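Local coordinates for Non-structural protein 5 (Modoc virus, PDB 2WA2) that binds S-adenosylmethionine and probably methylates the 5' cap of the viral RNA at guanine N7 and at a ribose 2'-O, at residues S178-L181 and E182-G186; I235-I239 and M240-T244. The protein carries 4 engineered substitutions. All blocks are in the same frame, centred on the assembly; numbering follows the deposited sequence.

Overall arrangement
Both contacts are local, each made within one continuous run of chain, and they follow one another in series without nesting or crossing. Contact 1 comes first, at the C-terminal end of helix 163-183, the connection between parallel strands 151-154 and 188-193 of the methyltransferase sheet; it turns the chain out of the helix. The chain then passes through strand 188-193, helix 199-212 and the antiparallel strands 215-217 and 229-232. Contact 2 follows, where the loop after strand 229-232 starts helix 239-254. The centres lie 21 Å apart and the contacts do not touch, but helix 199-212 packs against side chains of both.

Contact 1: S178-L181 and E182-G186; sequences SRWL and EYNQG
Trp-180 O takes two donors from Asn-184 at the end of helix 163-183. Asn-184 N reaches it at 2.9 Å, a bent bond with an N-H...O angle of 142°, and Asn-184 ND2 adds a weak bond at 3.2 Å. Asn-184 thus grips one carbonyl with both its backbone and its amide. The amide is shared further, for ND2 also binds Phe-147 O while OD1 accepts from Ala-149 N; an asparagine suits this buried place because it can donate and accept at once. With CG beside its own backbone N (chi1 -67°), the side chain runs alongside that of Trp-180, the amide turned 29° from the indole plane.

The preceding turn is ordinary helix: Glu-182 N bonds to Ser-178 O at 2.9 Å and Tyr-183 N to Arg-179 O at 3.0 Å. Asn-184 is the first residue to leave helical angles, and beyond it water 1 spans the opened end, donating to Leu-181 O at 2.6 Å and accepting from Gly-186 N at 3.1 Å. Gly-186 has positive phi, which glycine adopts readily.

Outward from the backbone, the side chains divide by character. Trp-180 packs on Val-87 and Leu-89 of the sheet and meets Phe-147 edge to face, a large apolar surface for a buried site. Leu-181 reaches Phe-212 of helix 199-212. Exposed Glu-182 extends its chain so that OE1 forms a salt bridge with Arg-211 of that same helix.

The chemistry implies a helix end at which Trp-180 O is held by the backbone N of Asn-184, with weak help from its amide, and Leu-181 O by a water. That same amide ties the terminus to the 147-149 backbone and probably has its rotation fixed by the bonds to Phe-147 O and Ala-149 N, with the weak one to Trp-180 O.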
ATOM      1  N   SER A 178      -8.238  -5.651  -8.389  1.00 13.85           N
ATOM      2  CA  SER A 178      -9.609  -6.199  -8.517  1.00 14.66           C
ATOM      3  C   SER A 178      -9.642  -7.520  -9.308  1.00 15.21           C
ATOM      4  O   SER A 178     -10.382  -8.436  -8.950  1.00 14.97           O
ATOM      5  CB  SER A 178     -10.587  -5.174  -9.093  1.00 15.64           C
ATOM      6  OG  SER A 178     -10.790  -4.158  -8.123  1.00 15.77           O
ATOM      7  N   ARG A 179      -8.811  -7.621 -10.350  1.00 15.25           N
ATOM      8  CA  ARG A 179      -8.716  -8.859 -11.130  1.00 16.19           C
ATOM      9  C   ARG A 179      -8.173 -10.010 -10.287  1.00 15.34           C
ATOM     10  O   ARG A 179      -8.663 -11.158 -10.366  1.00 16.51           O
ATOM     11  CB  ARG A 179      -7.841  -8.650 -12.370  1.00 16.93           C
ATOM     12  CG  ARG A 179      -8.473  -7.725 -13.385  1.00 21.22           C
ATOM     13  CD  ARG A 179      -7.469  -7.355 -14.450  1.00 30.88           C
ATOM     14  NE  ARG A 179      -7.965  -6.237 -15.244  1.00 38.71           N
ATOM     15  CZ  ARG A 179      -7.206  -5.244 -15.700  1.00 40.69           C
ATOM     16  NH1 ARG A 179      -5.897  -5.217 -15.440  1.00 41.69           N
ATOM     17  NH2 ARG A 179      -7.772  -4.275 -16.414  1.00 41.71           N
ATOM     18  N   TRP A 180      -7.171  -9.720  -9.475  1.00 14.37           N
ATOM     19  CA  TRP A 180      -6.633 -10.725  -8.562  1.00 15.10           C
ATOM     20  C   TRP A 180      -7.675 -11.196  -7.537  1.00 15.79           C
ATOM     21  O   TRP A 180      -7.790 -12.396  -7.273  1.00 16.02           O
ATOM     22  CB  TRP A 180      -5.388 -10.201  -7.863  1.00 14.14           C
ATOM     23  CG  TRP A 180      -4.174 -10.175  -8.798  1.00 15.85           C
ATOM     24  CD1 TRP A 180      -3.836  -9.213  -9.721  1.00 15.93           C
ATOM     25  CD2 TRP A 180      -3.162 -11.179  -8.875  1.00 13.79           C
ATOM     26  NE1 TRP A 180      -2.656  -9.572 -10.373  1.00 16.52           N
ATOM     27  CE2 TRP A 180      -2.221 -10.767  -9.865  1.00 16.18           C
ATOM     28  CE3 TRP A 180      -2.958 -12.392  -8.208  1.00 17.83           C
ATOM     29  CZ2 TRP A 180      -1.083 -11.527 -10.183  1.00 15.76           C
ATOM     30  CZ3 TRP A 180      -1.830 -13.150  -8.530  1.00 18.43           C
ATOM     31  CH2 TRP A 180      -0.914 -12.712  -9.518  1.00 16.05           C
ATOM     32  N   LEU A 181      -8.413 -10.252  -6.963  1.00 15.90           N
ATOM     33  CA  LEU A 181      -9.433 -10.551  -5.963  1.00 16.91           C
ATOM     34  C   LEU A 181     -10.617 -11.324  -6.558  1.00 18.47           C
ATOM     35  O   LEU A 181     -11.189 -12.193  -5.897  1.00 18.56           O
ATOM     36  CB  LEU A 181      -9.930  -9.245  -5.308  1.00 16.09           C
ATOM     37  CG  LEU A 181      -8.855  -8.453  -4.548  1.00 15.58           C
ATOM     38  CD1 LEU A 181      -9.415  -7.323  -3.667  1.00 15.22           C
ATOM     39  CD2 LEU A 181      -7.892  -9.317  -3.742  1.00 17.98           C
ATOM     40  N   GLU A 182     -10.991 -10.975  -7.783  1.00 19.72           N
ATOM     41  CA  GLU A 182     -12.027 -11.686  -8.547  1.00 22.40           C
ATOM     42  C   GLU A 182     -11.591 -13.124  -8.803  1.00 22.45           C
ATOM     43  O   GLU A 182     -12.377 -14.037  -8.588  1.00 22.46           O
ATOM     44  CB  GLU A 182     -12.292 -10.969  -9.877  1.00 22.64           C
ATOM     45  CG  GLU A 182     -13.533 -11.391 -10.667  1.00 25.67           C
ATOM     46  CD  GLU A 182     -13.911 -10.343 -11.725  1.00 26.64           C
ATOM     47  OE1 GLU A 182     -13.306  -9.233 -11.709  1.00 33.92           O
ATOM     48  OE2 GLU A 182     -14.808 -10.609 -12.573  1.00 34.64           O
ATOM     49  N   TYR A 183     -10.328 -13.313  -9.209  1.00 22.54           N
ATOM     50  CA  TYR A 183      -9.785 -14.640  -9.491  1.00 23.23           C
ATOM     51  C   TYR A 183      -9.655 -15.504  -8.226  1.00 23.25           C
ATOM     52  O   TYR A 183      -9.895 -16.714  -8.270  1.00 23.60           O
ATOM     53  CB  TYR A 183      -8.431 -14.522 -10.212  1.00 24.24           C
ATOM     54  CG  TYR A 183      -7.861 -15.826 -10.748  1.00 25.20           C
ATOM     55  CD1 TYR A 183      -8.084 -16.219 -12.074  1.00 29.59           C
ATOM     56  CD2 TYR A 183      -7.076 -16.662  -9.938  1.00 26.00           C
ATOM     57  CE1 TYR A 183      -7.551 -17.424 -12.577  1.00 28.62           C
ATOM     58  CE2 TYR A 183      -6.547 -17.867 -10.431  1.00 26.46           C
ATOM     59  CZ  TYR A 183      -6.794 -18.237 -11.746  1.00 27.77           C
ATOM     60  OH  TYR A 183      -6.283 -19.431 -12.232  1.00 27.87           O
ATOM     61  N   ASN A 184      -9.296 -14.883  -7.105  1.00 21.93           N
ATOM     62  CA  ASN A 184      -9.035 -15.603  -5.876  1.00 22.07           C
ATOM     63  C   ASN A 184     -10.091 -15.306  -4.823  1.00 22.05           C
ATOM     64  O   ASN A 184      -9.812 -14.646  -3.832  1.00 21.32           O
ATOM     65  CB  ASN A 184      -7.644 -15.260  -5.337  1.00 22.07           C
ATOM     66  CG  ASN A 184      -6.542 -15.757  -6.229  1.00 22.96           C
ATOM     67  OD1 ASN A 184      -6.362 -16.960  -6.384  1.00 21.59           O
ATOM     68  ND2 ASN A 184      -5.785 -14.828  -6.820  1.00 22.90           N
ATOM     69  N   GLN A 185     -11.307 -15.796  -5.068  1.00 23.21           N
ATOM     70  CA  GLN A 185     -12.439 -15.651  -4.149  1.00 24.11           C
ATOM     71  C   GLN A 185     -12.035 -15.870  -2.691  1.00 22.99           C
ATOM     72  O   GLN A 185     -11.503 -16.925  -2.332  1.00 23.42           O
ATOM     73  CB  GLN A 185     -13.560 -16.620  -4.545  1.00 24.85           C
ATOM     74  CG  GLN A 185     -14.164 -16.320  -5.920  1.00 29.39           C
ATOM     75  CD  GLN A 185     -15.673 -16.449  -5.917  1.00 36.20           C
ATOM     76  OE1 GLN A 185     -16.230 -17.481  -6.326  1.00 39.24           O
ATOM     77  NE2 GLN A 185     -16.350 -15.412  -5.422  1.00 37.42           N
ATOM     78  N   GLY A 186     -12.224 -14.842  -1.871  1.00 22.88           N
ATOM     79  CA  GLY A 186     -11.966 -14.945  -0.439  1.00 21.89           C
ATOM     80  C   GLY A 186     -10.544 -14.769   0.043  1.00 22.59           C
ATOM     81  O   GLY A 186     -10.266 -14.914   1.244  1.00 23.08           O
TER
HETATM   82  O   HOH W   1     -12.109 -12.232  -3.458  1.00 34.98           O

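Contact 2: I235-I239 and M240-T244; sequences IKNNI and MGNVT
Asn-238 caps helix 239-254 by accepting from Gly-241 N through OD1, a weak bond of 3.2 Å but fairly straight at 161°. The side chain swings there with CG opposite the backbone N (chi1 171°), which brings OD1 within reach of Gly-241 N. Water 2 reinforces the cap: it donates to the same OD1 at 2.7 Å and accepts from Met-240 N at 3.0 Å. Asparagine suits this position because its short side chain presents an acceptor to amides that have no preceding turn to bond to.

The regular bonds begin at once, Asn-242 N to Asn-238 O at 3.0 Å and Val-243 N to Ile-239 O at 2.9 Å. Asn-242 and Asn-237 cross at about a right angle, their amide planes 37° apart. Asn-237 ND2 lies 2.9 Å from Asn-242 OD1, although the angle is too poor for a hydrogen bond.

In the next shell, Leu-216 N donates to Asn-237 OD1 and Gln-209 NE2 to Asn-237 O, tying the residue before the cap to strand 215-217 and helix 199-212. Buried Ile-239 and Val-243, one turn apart with CG2 atoms 4.5 Å from each other, offer branched apolar surface to Leu-216. Ile-239 also packs on Met-206, and Val-243 on Leu-202, both of helix 199-212.

This is a classic asparagine N-cap, here starting the helix that follows strand 229-232 in the methyltransferase fold.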
ATOM      1  N   ILE A 235      -9.765  -5.732   8.272  1.00 19.01           N
ATOM      2  CA  ILE A 235     -10.484  -4.679   8.985  1.00 20.33           C
ATOM      3  C   ILE A 235     -11.598  -4.173   8.076  1.00 20.68           C
ATOM      4  O   ILE A 235     -11.343  -3.860   6.915  1.00 21.77           O
ATOM      5  CB  ILE A 235      -9.508  -3.557   9.437  1.00 19.53           C
ATOM      6  CG1 ILE A 235      -8.497  -4.146  10.432  1.00 20.55           C
ATOM      7  CG2 ILE A 235     -10.278  -2.323  10.034  1.00 19.91           C
ATOM      8  CD1 ILE A 235      -7.272  -3.291  10.745  1.00 21.30           C
ATOM      9  N   LYS A 236     -12.826  -4.115   8.588  1.00 20.24           N
ATOM     10  CA  LYS A 236     -13.966  -3.632   7.818  1.00 20.02           C
ATOM     11  C   LYS A 236     -14.422  -2.289   8.383  1.00 20.16           C
ATOM     12  O   LYS A 236     -14.905  -2.235   9.513  1.00 20.90           O
ATOM     13  CB  LYS A 236     -15.124  -4.630   7.881  1.00 20.87           C
ATOM     14  CG  LYS A 236     -14.897  -5.886   7.090  1.00 20.70           C
ATOM     15  CD  LYS A 236     -16.005  -6.895   7.384  1.00 25.98           C
ATOM     16  CE  LYS A 236     -16.478  -7.554   6.095  1.00 29.85           C
ATOM     17  NZ  LYS A 236     -17.357  -6.671   5.279  1.00 30.35           N
ATOM     18  N   ASN A 237     -14.225  -1.206   7.633  1.00 17.99           N
ATOM     19  CA  ASN A 237     -14.510   0.122   8.170  1.00 16.63           C
ATOM     20  C   ASN A 237     -15.126   1.069   7.171  1.00 15.31           C
ATOM     21  O   ASN A 237     -15.468   0.690   6.038  1.00 14.29           O
ATOM     22  CB  ASN A 237     -13.284   0.734   8.884  1.00 16.62           C
ATOM     23  CG  ASN A 237     -12.132   1.040   7.926  1.00 17.16           C
ATOM     24  OD1 ASN A 237     -12.265   0.845   6.719  1.00 15.55           O
ATOM     25  ND2 ASN A 237     -11.009   1.539   8.463  1.00 17.73           N
ATOM     26  N   ASN A 238     -15.357   2.282   7.645  1.00 15.04           N
ATOM     27  CA  ASN A 238     -15.946   3.357   6.890  1.00 15.51           C
ATOM     28  C   ASN A 238     -14.820   4.064   6.120  1.00 14.99           C
ATOM     29  O   ASN A 238     -14.101   4.908   6.672  1.00 14.49           O
ATOM     30  CB  ASN A 238     -16.635   4.300   7.891  1.00 16.54           C
ATOM     31  CG  ASN A 238     -17.119   5.573   7.268  1.00 20.42           C
ATOM     32  OD1 ASN A 238     -17.093   5.750   6.048  1.00 25.59           O
ATOM     33  ND2 ASN A 238     -17.582   6.484   8.116  1.00 25.22           N
ATOM     34  N   ILE A 239     -14.653   3.655   4.871  1.00 14.24           N
ATOM     35  CA  ILE A 239     -13.538   4.141   4.028  1.00 14.80           C
ATOM     36  C   ILE A 239     -13.470   5.683   3.932  1.00 15.56           C
ATOM     37  O   ILE A 239     -12.447   6.286   4.311  1.00 14.53           O
ATOM     38  CB  ILE A 239     -13.579   3.455   2.646  1.00 14.17           C
ATOM     39  CG1 ILE A 239     -13.249   1.950   2.780  1.00 13.99           C
ATOM     40  CG2 ILE A 239     -12.589   4.130   1.646  1.00 15.83           C
ATOM     41  CD1 ILE A 239     -13.471   1.158   1.464  1.00 13.84           C
ATOM     42  N   MET A 240     -14.559   6.307   3.467  1.00 17.24           N
ATOM     43  CA  MET A 240     -14.608   7.767   3.204  1.00 20.94           C
ATOM     44  C   MET A 240     -14.325   8.557   4.482  1.00 19.42           C
ATOM     45  O   MET A 240     -13.542   9.518   4.463  1.00 19.58           O
ATOM     46  CB  MET A 240     -15.974   8.177   2.591  1.00 20.31           C
ATOM     47  CG  MET A 240     -16.272   7.556   1.219  1.00 23.62           C
ATOM     48  SD  MET A 240     -17.981   7.764   0.626  1.00 31.62           S
ATOM     49  CE  MET A 240     -17.831   9.444  -0.041  1.00 29.10           C
ATOM     50  N   GLY A 241     -14.934   8.121   5.590  1.00 18.48           N
ATOM     51  CA  GLY A 241     -14.725   8.714   6.907  1.00 18.10           C
ATOM     52  C   GLY A 241     -13.296   8.624   7.410  1.00 17.28           C
ATOM     53  O   GLY A 241     -12.772   9.579   7.973  1.00 16.82           O
ATOM     54  N   ASN A 242     -12.657   7.477   7.185  1.00 16.31           N
ATOM     55  CA  ASN A 242     -11.278   7.286   7.561  1.00 16.15           C
ATOM     56  C   ASN A 242     -10.374   8.180   6.742  1.00 14.40           C
ATOM     57  O   ASN A 242      -9.437   8.761   7.277  1.00 13.89           O
ATOM     58  CB  ASN A 242     -10.852   5.838   7.392  1.00 17.42           C
ATOM     59  CG  ASN A 242     -10.682   5.150   8.695  1.00 24.27           C
ATOM     60  OD1 ASN A 242     -11.501   4.294   9.062  1.00 29.68           O
ATOM     61  ND2 ASN A 242      -9.642   5.537   9.443  1.00 28.58           N
ATOM     62  N   VAL A 243     -10.652   8.280   5.447  1.00 13.55           N
ATOM     63  CA  VAL A 243      -9.836   9.170   4.571  1.00 13.06           C
ATOM     64  C   VAL A 243      -9.908  10.623   5.061  1.00 13.08           C
ATOM     65  O   VAL A 243      -8.899  11.291   5.206  1.00 12.38           O
ATOM     66  CB  VAL A 243     -10.294   9.084   3.091  1.00 12.56           C
ATOM     67  CG1 VAL A 243      -9.599  10.166   2.252  1.00 11.98           C
ATOM     68  CG2 VAL A 243      -9.983   7.689   2.534  1.00 12.13           C
ATOM     69  N   THR A 244     -11.127  11.079   5.346  1.00 14.36           N
ATOM     70  CA  THR A 244     -11.352  12.460   5.783  1.00 16.03           C
ATOM     71  C   THR A 244     -10.650  12.705   7.120  1.00 15.71           C
ATOM     72  O   THR A 244     -10.040  13.758   7.341  1.00 15.79           O
ATOM     73  CB  THR A 244     -12.882  12.786   5.871  1.00 16.29           C
ATOM     74  OG1 THR A 244     -13.431  12.779   4.546  1.00 18.92           O
ATOM     75  CG2 THR A 244     -13.088  14.179   6.442  1.00 19.79           C
TER
HETATM   76  O   HOH W   2     -17.385   5.455   3.380  1.00 34.13           O